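Local coordinates for protein MgGH51 (Meripilus giganteus, PDB 6ZPV) that catalyses the hydrolysis of alpha-L-arabinofuranosidic linkages, probably releasing terminal arabinose from plant cell-wall polysaccharides as a fungal glycosidase of family GH51, at residues W242-N245 with A246-S250; D267-L271 with L272-Q276; V401-T404 with P405-Y409; Q455-T458 with G459-A462. All blocks are in the same frame, centred on the assembly; numbering follows the deposited sequence.

In the fold
Each contact lies within one continuous run of chain, so none closes a long loop, and the four follow in series without nesting or crossing. Contact 1 turns the chain in the glycosylated loop after strand 224-227. Contact 2 starts helix 271-281, and Thr247 of contact 1 binds the backbone of Leu271 there. Contact 3 joins the end of strand 396-403 to helix 405-410. It lies far from contact 1, with centres about 37 Å apart. Contact 4 is the first part of helix 454-469. Contacts 3 and 4 touch: Pro405, Phe408 and Tyr409 pack on this helix, tying two helices of the barrel region together.

Contact 1 (W242-N245 with A246-S250); sequences WQWN and ATVGS. With NAG (2-acetamido-2-deoxy-beta-D-glucopyranose), chain D.
Trp244 O accepts two hydrogen bonds from Thr247. Thr247 OG1 donates to Trp244 O at 2.8 Å, tilted 18° from the carbonyl plane. Thr247 N reaches the same oxygen at 3.0 Å, but from well above that plane. A weaker bond runs from Ala246 N to Gln243 O at 3.3 Å. Together they tighten the backbone into a turn. OG1 of Thr247 also accepts from Leu271 N, which joins this turn to the next helix.

Asn245, Ala246 and Thr247 form an N-glycosylation sequon, and it is occupied. Asn245 ND2 is bonded to NAG C1 at 1.4 Å. OD1 of Asn245 is held by Gln311 NE2, which also bonds Gln243 OE1. That OE1 lies 3.4 Å from NAG C1, beside the root of the glycan.

OG1 of Thr247 sits between its backbone N and carbonyl carbon (chi1 85°), which brings it to Trp244 O and turns CG2 to the Trp242 indole. This CG2 comes within 3.8 Å of Trp242 NE1, obliquely to the ring. With a valine here, Leu271 N would probably lose its acceptor, Trp244 O one of its two donors, and Asn245 the sequon for its glycan. Val248 CG2 touches Trp244 CE3 at 4.1 Å, also obliquely.

Contact 2 (D267-L271 with L272-Q276); sequences DGLGL and LEYLQ
Gly268 O faces the carboxylate of Glu273, with OE1 at 3.4 Å. The two groups share a donor instead: Asn207 ND2 bonds both Gly268 O and Glu273 OE2.

Leu269 comes next and lies over one face of the Tyr274 ring. Its CG is 4.1 Å from the ring centroid, a CH-pi contact displaced toward CZ, the hydroxyl end of the ring. CD2 of Leu269 reaches Tyr274 OH at 3.7 Å. CG of Leu269 stands anti to the backbone N (chi1 177°), and the side chain crosses that of Tyr274 at about a right angle. With an alanine in place of Tyr274, the Leu269 side chain would probably lose the ring it lies on, and Phe227 its aromatic neighbour.

Gly270 is the N-cap residue. Its N donates to Glu273 OE1 at 2.8 Å, on the anti side and 33° out of the carboxylate plane. The Glu273 chain is bent at chi2 (78°), which folds the carboxylate back to this N-H. A salt bridge from Arg254 to OE2 holds the other oxygen. Gly270 O then takes a nearly straight bond from Tyr274 N.

Leu271 O accepts from Leu275 N at 3.0 Å, and Leu271 CG packs on Leu275 CD1 at 4.0 Å. Helix 271-281 of the (beta/alpha)8 barrel thus starts with one half of a capping box, given by Glu273 at N3; Gly270 has no side chain for the reciprocal bond.

Contact 3 (V401-T404 with P405-Y409); sequences VYQT and PTWFY
Gln403 and Val401 cover one face of the Trp407 indole. CG of Gln403 lies over the five-membered ring, 3.5 Å from its centroid. CG2 of Val401 lies over the six-membered ring, 4.1 Å from that centroid. Both are CH-pi contacts. The amide of Gln403 follows the indole, its plane 17° from the ring plane. Phe408 takes the other methyl of Val401, CG1, 4.0 Å from its CZ. The edge of the Phe408 ring meets Thr404 O, with CD2 at 3.2 Å.

The directions of strand 401-403 and helix 405-409 differ by 123°, in the crossover of a beta-alpha-beta unit of the (beta/alpha)8 barrel. Thr404 is the N-cap of the helix. Its OG1 accepts from Trp407 N at 2.9 Å, and its O accepts from Phe408 N at 3.3 Å. OG1 of Thr404 lies between its backbone N and carbonyl carbon (chi1 68°), facing the first turn of the helix.

A second layer sets these groups. Gln403 OE1 accepts from Thr404 N at 2.9 Å, which probably helps keep the amide nearly parallel to the indole. Backbone bonds to strand 424-432 and to Ile433 just after it anchor Val401 and Gln403. Phe463 meets the Phe408 ring edge-to-face.

Contact 4 (Q455-T458 with G459-A462); sequences QSAT and GEAA
Segments 455-458 and 459-462 form one continuous helical run, joined by four backbone bonds from each N-H to the carbonyl four residues back. Gly459 N bonds Gln455 O at 3.1 Å, and Glu460 N bonds Ser456 O at 2.9 Å. Ala461 N reaches Ala457 O at 2.9 Å, and Ala462 N reaches Thr458 O at 3.0 Å.

Among the side chains, Glu460 does most of the touching. CG of Glu460 is anti to the carbonyl carbon (chi1 -69°), and the extended chain runs back along the helix until CD lies 3.2 Å from Ser456 O. The carboxylate does not bond Ser456 directly. A water joins them instead: Ser456 OG donates to the water at 2.8 Å, and the water donates to Glu460 OE2 at 2.7 Å. Ser456 is at N3 of helix 454-469, and its OG takes the N-H of Thr453, right before the helix, consistent with one half of a capping box.

Ala457 packs on helix 507-517, Thr458 on strand 618-625, and Ala461 on both.

With Ala432 N and the water donating to OE2 and Ser508 OG bonded to OE1, the buried carboxylate of Glu460 is probably ionised. It links the helix to Ser508 and Ala432.

Contact 1 (W242-N245 with A246-S250)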
loop_
_atom_site.group_PDB
_atom_site.type_symbol
_atom_site.label_atom_id
_atom_site.label_comp_id
_atom_site.label_asym_id
_atom_site.label_seq_id
_atom_site.Cartn_x
_atom_site.Cartn_y
_atom_site.Cartn_z
ATOM N N TRP A 242 4.138 9.215 -12.588
ATOM C CA TRP A 242 3.036 9.624 -11.691
ATOM C C TRP A 242 3.033 11.163 -11.640
ATOM O O TRP A 242 4.095 11.765 -11.477
ATOM C CB TRP A 242 3.257 8.972 -10.337
ATOM C CG TRP A 242 2.171 9.217 -9.325
ATOM C CD1 TRP A 242 1.067 8.455 -9.117
ATOM C CD2 TRP A 242 2.085 10.299 -8.379
ATOM N NE1 TRP A 242 0.298 8.968 -8.125
ATOM C CE2 TRP A 242 0.895 10.083 -7.630
ATOM C CE3 TRP A 242 2.912 11.362 -8.029
ATOM C CZ2 TRP A 242 0.534 10.943 -6.584
ATOM C CZ3 TRP A 242 2.535 12.193 -6.994
ATOM C CH2 TRP A 242 1.371 11.980 -6.264
ATOM N N GLN A 243 1.844 11.754 -11.673
ATOM C CA GLN A 243 1.638 13.211 -11.567
ATOM C C GLN A 243 0.583 13.502 -10.535
ATOM O O GLN A 243 -0.586 13.050 -10.697
ATOM C CB GLN A 243 1.241 13.845 -12.925
ATOM C CG GLN A 243 2.283 13.695 -14.003
ATOM C CD GLN A 243 1.983 14.564 -15.226
ATOM O OE1 GLN A 243 1.761 15.772 -15.059
ATOM N NE2 GLN A 243 2.021 14.000 -16.413
ATOM N N TRP A 244 0.887 14.314 -9.546
ATOM C CA TRP A 244 -0.051 14.510 -8.428
ATOM C C TRP A 244 -1.390 15.094 -8.875
ATOM O O TRP A 244 -2.457 14.678 -8.368
ATOM C CB TRP A 244 0.582 15.487 -7.373
ATOM C CG TRP A 244 0.563 16.934 -7.718
ATOM C CD1 TRP A 244 1.454 17.613 -8.502
ATOM C CD2 TRP A 244 -0.471 17.876 -7.365
ATOM N NE1 TRP A 244 1.022 18.910 -8.699
ATOM C CE2 TRP A 244 -0.149 19.085 -8.023
ATOM C CE3 TRP A 244 -1.679 17.789 -6.650
ATOM C CZ2 TRP A 244 -0.998 20.203 -7.942
ATOM C CZ3 TRP A 244 -2.496 18.883 -6.609
ATOM C CH2 TRP A 244 -2.173 20.094 -7.247
ATOM N N ASN A 245 -1.351 16.049 -9.782
ATOM C CA ASN A 245 -2.533 16.839 -10.109
ATOM C C ASN A 245 -3.547 16.029 -10.912
ATOM O O ASN A 245 -4.733 16.319 -10.866
ATOM C CB ASN A 245 -2.143 18.146 -10.843
ATOM C CG ASN A 245 -1.148 17.891 -11.969
ATOM O OD1 ASN A 245 -0.032 17.373 -11.738
ATOM N ND2 ASN A 245 -1.564 18.251 -13.200
ATOM N N ALA A 246 -3.091 14.984 -11.600
ATOM C CA ALA A 246 -3.943 14.056 -12.322
ATOM C C ALA A 246 -4.675 13.108 -11.380
ATOM O O ALA A 246 -5.532 12.355 -11.816
ATOM C CB ALA A 246 -3.137 13.314 -13.352
ATOM N N THR A 247 -4.354 13.158 -10.091
ATOM C CA THR A 247 -4.917 12.302 -9.052
ATOM C C THR A 247 -5.864 13.002 -8.084
ATOM O O THR A 247 -6.310 12.373 -7.132
ATOM C CB THR A 247 -3.850 11.509 -8.279
ATOM O OG1 THR A 247 -3.317 12.305 -7.197
ATOM C CG2 THR A 247 -2.736 10.997 -9.163
ATOM N N VAL A 248 -6.106 14.285 -8.308
ATOM C CA VAL A 248 -6.880 15.150 -7.401
ATOM C C VAL A 248 -8.124 15.685 -8.155
ATOM O O VAL A 248 -8.057 15.895 -9.369
ATOM C CB VAL A 248 -5.922 16.230 -6.834
ATOM C CG1 VAL A 248 -6.671 17.340 -6.148
ATOM C CG2 VAL A 248 -4.984 15.576 -5.833
ATOM N N GLY A 249 -9.171 15.913 -7.406
ATOM C CA GLY A 249 -10.403 16.478 -7.972
ATOM C C GLY A 249 -11.393 15.421 -8.384
ATOM O O GLY A 249 -11.291 14.248 -7.995
ATOM N N SER A 250 -12.381 15.822 -9.150
ATOM C CA SER A 250 -13.405 14.877 -9.596
ATOM C C SER A 250 -12.828 13.694 -10.305
ATOM O O SER A 250 -11.875 13.836 -11.070
ATOM C CB SER A 250 -14.354 15.606 -10.532
ATOM O OG SER A 250 -15.322 14.691 -11.032
HETATM C C1 NAG D . -0.623 18.122 -14.286
HETATM C C2 NAG D . -1.358 18.118 -15.614
HETATM C C3 NAG D . -0.333 18.210 -16.752
HETATM C C4 NAG D . 0.577 19.426 -16.563
HETATM C C5 NAG D . 1.234 19.353 -15.169
HETATM C C6 NAG D . 2.104 20.610 -14.861
HETATM C C7 NAG D . -3.540 17.060 -15.894
HETATM C C8 NAG D . -4.300 15.795 -16.079
HETATM N N2 NAG D . -2.209 16.949 -15.794
HETATM O O3 NAG D . -1.008 18.298 -18.041
HETATM O O4 NAG D . 1.614 19.349 -17.556
HETATM O O5 NAG D . 0.195 19.336 -14.203
HETATM O O6 NAG D . 2.785 20.500 -13.570
HETATM O O7 NAG D . -4.079 18.112 -15.924
#

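Contact 2 (D267-L271 with L272-Q276)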
loop_
_atom_site.group_PDB
_atom_site.type_symbol
_atom_site.label_atom_id
_atom_site.label_comp_id
_atom_site.label_asym_id
_atom_site.label_seq_id
_atom_site.Cartn_x
_atom_site.Cartn_y
_atom_site.Cartn_z
ATOM N N ASP A 267 -5.980 6.070 -10.804
ATOM C CA ASP A 267 -5.668 7.254 -9.981
ATOM C C ASP A 267 -6.863 7.665 -9.127
ATOM O O ASP A 267 -6.853 8.791 -8.581
ATOM C CB ASP A 267 -5.024 8.367 -10.797
ATOM C CG ASP A 267 -3.544 8.123 -11.110
ATOM O OD1 ASP A 267 -2.912 7.352 -10.335
ATOM O OD2 ASP A 267 -3.051 8.748 -12.070
ATOM N N GLY A 268 -7.845 6.768 -8.932
ATOM C CA GLY A 268 -8.863 6.992 -7.925
ATOM C C GLY A 268 -8.295 7.031 -6.528
ATOM O O GLY A 268 -8.841 7.729 -5.674
ATOM N N LEU A 269 -7.253 6.247 -6.301
ATOM C CA LEU A 269 -6.451 6.343 -5.084
ATOM C C LEU A 269 -5.441 7.455 -5.352
ATOM O O LEU A 269 -4.379 7.197 -5.942
ATOM C CB LEU A 269 -5.778 5.032 -4.762
ATOM C CG LEU A 269 -4.861 5.040 -3.536
ATOM C CD1 LEU A 269 -5.596 5.453 -2.307
ATOM C CD2 LEU A 269 -4.214 3.668 -3.366
ATOM N N GLY A 270 -5.815 8.678 -5.022
ATOM C CA GLY A 270 -5.021 9.850 -5.328
ATOM C C GLY A 270 -4.528 10.581 -4.103
ATOM O O GLY A 270 -4.698 10.123 -2.958
ATOM N N LEU A 271 -3.842 11.706 -4.324
ATOM C CA LEU A 271 -3.104 12.347 -3.222
ATOM C C LEU A 271 -4.028 12.640 -2.040
ATOM O O LEU A 271 -3.588 12.437 -0.886
ATOM C CB LEU A 271 -2.372 13.581 -3.749
ATOM C CG LEU A 271 -1.491 14.329 -2.752
ATOM C CD1 LEU A 271 -0.505 13.412 -2.023
ATOM C CD2 LEU A 271 -0.713 15.423 -3.440
ATOM N N LEU A 272 -5.242 13.185 -2.254
ATOM C CA LEU A 272 -6.061 13.512 -1.083
ATOM C C LEU A 272 -6.530 12.244 -0.378
ATOM O O LEU A 272 -6.689 12.276 0.864
ATOM C CB LEU A 272 -7.229 14.410 -1.454
ATOM C CG LEU A 272 -7.978 15.034 -0.304
ATOM C CD1 LEU A 272 -7.095 15.905 0.590
ATOM C CD2 LEU A 272 -9.135 15.873 -0.816
ATOM N N GLU A 273 -6.833 11.172 -1.092
ATOM C CA GLU A 273 -7.248 9.918 -0.436
ATOM C C GLU A 273 -6.118 9.362 0.426
ATOM O O GLU A 273 -6.351 8.895 1.557
ATOM C CB GLU A 273 -7.743 8.905 -1.442
ATOM C CG GLU A 273 -9.033 9.297 -2.185
ATOM C CD GLU A 273 -8.906 10.292 -3.310
ATOM O OE1 GLU A 273 -7.768 10.384 -3.848
ATOM O OE2 GLU A 273 -9.900 10.922 -3.684
ATOM N N TYR A 274 -4.882 9.422 -0.076
ATOM C CA TYR A 274 -3.719 9.028 0.745
ATOM C C TYR A 274 -3.670 9.873 2.029
ATOM O O TYR A 274 -3.559 9.322 3.126
ATOM C CB TYR A 274 -2.413 9.174 -0.075
ATOM C CG TYR A 274 -2.108 8.137 -1.107
ATOM C CD1 TYR A 274 -1.777 6.845 -0.721
ATOM C CD2 TYR A 274 -2.035 8.436 -2.464
ATOM C CE1 TYR A 274 -1.360 5.881 -1.637
ATOM C CE2 TYR A 274 -1.658 7.480 -3.390
ATOM C CZ TYR A 274 -1.324 6.200 -2.981
ATOM O OH TYR A 274 -0.866 5.233 -3.852
ATOM N N LEU A 275 -3.686 11.188 1.858
ATOM C CA LEU A 275 -3.523 12.066 3.013
ATOM C C LEU A 275 -4.632 11.888 4.052
ATOM O O LEU A 275 -4.331 11.872 5.265
ATOM C CB LEU A 275 -3.451 13.532 2.552
ATOM C CG LEU A 275 -2.261 13.877 1.660
ATOM C CD1 LEU A 275 -2.428 15.237 1.026
ATOM C CD2 LEU A 275 -0.964 13.807 2.452
ATOM N N GLN A 276 -5.858 11.683 3.597
ATOM C CA GLN A 276 -6.978 11.458 4.528
ATOM C C GLN A 276 -6.734 10.150 5.300
ATOM O O GLN A 276 -7.044 10.081 6.502
ATOM C CB GLN A 276 -8.317 11.438 3.785
ATOM C CG GLN A 276 -9.497 11.404 4.722
ATOM C CD GLN A 276 -9.530 12.605 5.661
ATOM O OE1 GLN A 276 -9.701 13.743 5.175
ATOM N NE2 GLN A 276 -9.462 12.384 6.975
#

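Contact 3 (V401-T404 with P405-Y409)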
loop_
_atom_site.group_PDB
_atom_site.type_symbol
_atom_site.label_atom_id
_atom_site.label_comp_id
_atom_site.label_asym_id
_atom_site.label_seq_id
_atom_site.Cartn_x
_atom_site.Cartn_y
_atom_site.Cartn_z
ATOM N N VAL A 401 16.973 -3.413 0.513
ATOM C CA VAL A 401 17.638 -4.734 0.363
ATOM C C VAL A 401 16.603 -5.859 0.285
ATOM O O VAL A 401 15.744 -5.987 1.173
ATOM C CB VAL A 401 18.693 -4.983 1.454
ATOM C CG1 VAL A 401 18.119 -5.027 2.866
ATOM C CG2 VAL A 401 19.469 -6.248 1.133
ATOM N N TYR A 402 16.757 -6.691 -0.715
ATOM C CA TYR A 402 16.045 -7.967 -0.880
ATOM C C TYR A 402 17.067 -9.070 -0.855
ATOM O O TYR A 402 18.045 -9.045 -1.614
ATOM C CB TYR A 402 15.245 -7.953 -2.173
ATOM C CG TYR A 402 14.175 -6.888 -2.190
ATOM C CD1 TYR A 402 13.010 -7.034 -1.475
ATOM C CD2 TYR A 402 14.367 -5.727 -2.895
ATOM C CE1 TYR A 402 12.053 -6.035 -1.463
ATOM C CE2 TYR A 402 13.416 -4.729 -2.866
ATOM C CZ TYR A 402 12.252 -4.863 -2.149
ATOM O OH TYR A 402 11.244 -3.921 -2.144
ATOM N N GLN A 403 16.887 -10.050 0.042
ATOM C CA GLN A 403 17.967 -11.028 0.319
ATOM C C GLN A 403 17.375 -12.319 0.855
ATOM O O GLN A 403 16.135 -12.490 0.942
ATOM C CB GLN A 403 19.039 -10.385 1.201
ATOM C CG GLN A 403 20.331 -10.034 0.502
ATOM C CD GLN A 403 21.102 -11.209 -0.065
ATOM O OE1 GLN A 403 20.781 -12.362 0.245
ATOM N NE2 GLN A 403 22.098 -10.947 -0.914
ATOM N N THR A 404 18.224 -13.263 1.248
ATOM C CA THR A 404 17.774 -14.516 1.833
ATOM C C THR A 404 17.487 -14.323 3.319
ATOM O O THR A 404 18.035 -13.424 3.975
ATOM C CB THR A 404 18.857 -15.575 1.696
ATOM O OG1 THR A 404 19.962 -15.242 2.518
ATOM C CG2 THR A 404 19.299 -15.876 0.276
ATOM N N PRO A 405 16.673 -15.230 3.909
ATOM C CA PRO A 405 16.504 -15.163 5.371
ATOM C C PRO A 405 17.816 -15.157 6.147
ATOM O O PRO A 405 17.979 -14.444 7.144
ATOM C CB PRO A 405 15.616 -16.407 5.665
ATOM C CG PRO A 405 14.859 -16.610 4.383
ATOM C CD PRO A 405 15.842 -16.276 3.266
ATOM N N THR A 406 18.763 -16.005 5.690
ATOM C CA THR A 406 20.061 -16.130 6.355
ATOM C C THR A 406 20.835 -14.809 6.283
ATOM O O THR A 406 21.445 -14.405 7.268
ATOM C CB THR A 406 20.818 -17.304 5.757
ATOM O OG1 THR A 406 20.071 -18.485 6.079
ATOM C CG2 THR A 406 22.231 -17.414 6.271
ATOM N N TRP A 407 20.819 -14.185 5.099
ATOM C CA TRP A 407 21.504 -12.885 5.010
ATOM C C TRP A 407 20.993 -11.923 6.082
ATOM O O TRP A 407 21.769 -11.174 6.685
ATOM C CB TRP A 407 21.287 -12.270 3.606
ATOM C CG TRP A 407 21.992 -10.968 3.381
ATOM C CD1 TRP A 407 23.201 -10.840 2.758
ATOM C CD2 TRP A 407 21.569 -9.659 3.768
ATOM N NE1 TRP A 407 23.586 -9.536 2.740
ATOM C CE2 TRP A 407 22.631 -8.788 3.381
ATOM C CE3 TRP A 407 20.437 -9.116 4.393
ATOM C CZ2 TRP A 407 22.576 -7.399 3.636
ATOM C CZ3 TRP A 407 20.418 -7.766 4.659
ATOM C CH2 TRP A 407 21.471 -6.909 4.316
ATOM N N PHE A 408 19.695 -11.876 6.304
ATOM C CA PHE A 408 19.131 -10.915 7.256
ATOM C C PHE A 408 19.678 -11.153 8.677
ATOM O O PHE A 408 20.069 -10.176 9.338
ATOM C CB PHE A 408 17.593 -10.906 7.215
ATOM C CG PHE A 408 17.066 -10.077 6.079
ATOM C CD1 PHE A 408 16.951 -8.700 6.249
ATOM C CD2 PHE A 408 16.827 -10.584 4.830
ATOM C CE1 PHE A 408 16.587 -7.871 5.198
ATOM C CE2 PHE A 408 16.452 -9.758 3.795
ATOM C CZ PHE A 408 16.321 -8.400 3.966
ATOM N N TYR A 409 19.737 -12.400 9.170
ATOM C CA TYR A 409 20.308 -12.570 10.521
ATOM C C TYR A 409 21.809 -12.309 10.515
ATOM O O TYR A 409 22.347 -11.798 11.483
ATOM C CB TYR A 409 19.906 -13.858 11.240
ATOM C CG TYR A 409 20.515 -15.132 10.745
ATOM C CD1 TYR A 409 21.840 -15.409 11.052
ATOM C CD2 TYR A 409 19.806 -16.110 10.087
ATOM C CE1 TYR A 409 22.442 -16.620 10.692
ATOM C CE2 TYR A 409 20.381 -17.352 9.777
ATOM C CZ TYR A 409 21.697 -17.608 10.090
ATOM O OH TYR A 409 22.264 -18.832 9.748
#

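Contact 4 (Q455-T458 with G459-A462)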
loop_
_atom_site.group_PDB
_atom_site.type_symbol
_atom_site.label_atom_id
_atom_site.label_comp_id
_atom_site.label_asym_id
_atom_site.label_seq_id
_atom_site.Cartn_x
_atom_site.Cartn_y
_atom_site.Cartn_z
ATOM N N GLN A 455 10.776 -18.893 8.627
ATOM C CA GLN A 455 12.198 -18.634 8.373
ATOM C C GLN A 455 12.419 -17.171 7.960
ATOM O O GLN A 455 13.379 -16.486 8.448
ATOM C CB GLN A 455 12.708 -19.589 7.249
ATOM C CG GLN A 455 14.234 -19.589 7.022
ATOM C CD GLN A 455 14.719 -20.399 5.841
ATOM O OE1 GLN A 455 13.910 -21.097 5.209
ATOM N NE2 GLN A 455 16.006 -20.341 5.569
ATOM N N SER A 456 11.636 -16.687 7.000
ATOM C CA SER A 456 11.907 -15.323 6.472
ATOM C C SER A 456 11.561 -14.287 7.523
ATOM O O SER A 456 12.327 -13.321 7.721
ATOM C CB SER A 456 11.173 -15.099 5.156
ATOM O OG SER A 456 9.746 -14.921 5.288
ATOM N N ALA A 457 10.468 -14.425 8.258
ATOM C CA ALA A 457 10.049 -13.479 9.285
ATOM C C ALA A 457 11.069 -13.421 10.410
ATOM O O ALA A 457 11.313 -12.349 10.977
ATOM C CB ALA A 457 8.666 -13.832 9.807
ATOM N N THR A 458 11.593 -14.609 10.799
ATOM C CA THR A 458 12.555 -14.620 11.923
ATOM C C THR A 458 13.890 -14.008 11.522
ATOM O O THR A 458 14.535 -13.327 12.329
ATOM C CB THR A 458 12.675 -16.029 12.502
ATOM O OG1 THR A 458 13.175 -16.994 11.577
ATOM C CG2 THR A 458 11.375 -16.484 13.084
ATOM N N GLY A 459 14.362 -14.236 10.290
ATOM C CA GLY A 459 15.578 -13.574 9.802
ATOM C C GLY A 459 15.342 -12.085 9.748
ATOM O O GLY A 459 16.222 -11.311 10.194
ATOM N N GLU A 460 14.225 -11.634 9.204
ATOM C CA GLU A 460 13.892 -10.207 9.204
ATOM C C GLU A 460 13.889 -9.656 10.635
ATOM O O GLU A 460 14.463 -8.580 10.885
ATOM C CB GLU A 460 12.545 -9.968 8.565
ATOM C CG GLU A 460 12.557 -10.230 7.059
ATOM C CD GLU A 460 11.208 -10.645 6.479
ATOM O OE1 GLU A 460 10.186 -10.572 7.201
ATOM O OE2 GLU A 460 11.193 -10.986 5.272
ATOM N N ALA A 461 13.304 -10.358 11.586
ATOM C CA ALA A 461 13.227 -9.900 12.959
ATOM C C ALA A 461 14.626 -9.757 13.529
ATOM O O ALA A 461 14.911 -8.749 14.235
ATOM C CB ALA A 461 12.388 -10.821 13.798
ATOM N N ALA A 462 15.554 -10.645 13.235
ATOM C CA ALA A 462 16.932 -10.485 13.702
ATOM C C ALA A 462 17.530 -9.198 13.119
ATOM O O ALA A 462 18.157 -8.421 13.848
ATOM C CB ALA A 462 17.742 -11.722 13.298
HETATM O O HOH W 1 9.505 -12.490 3.868
#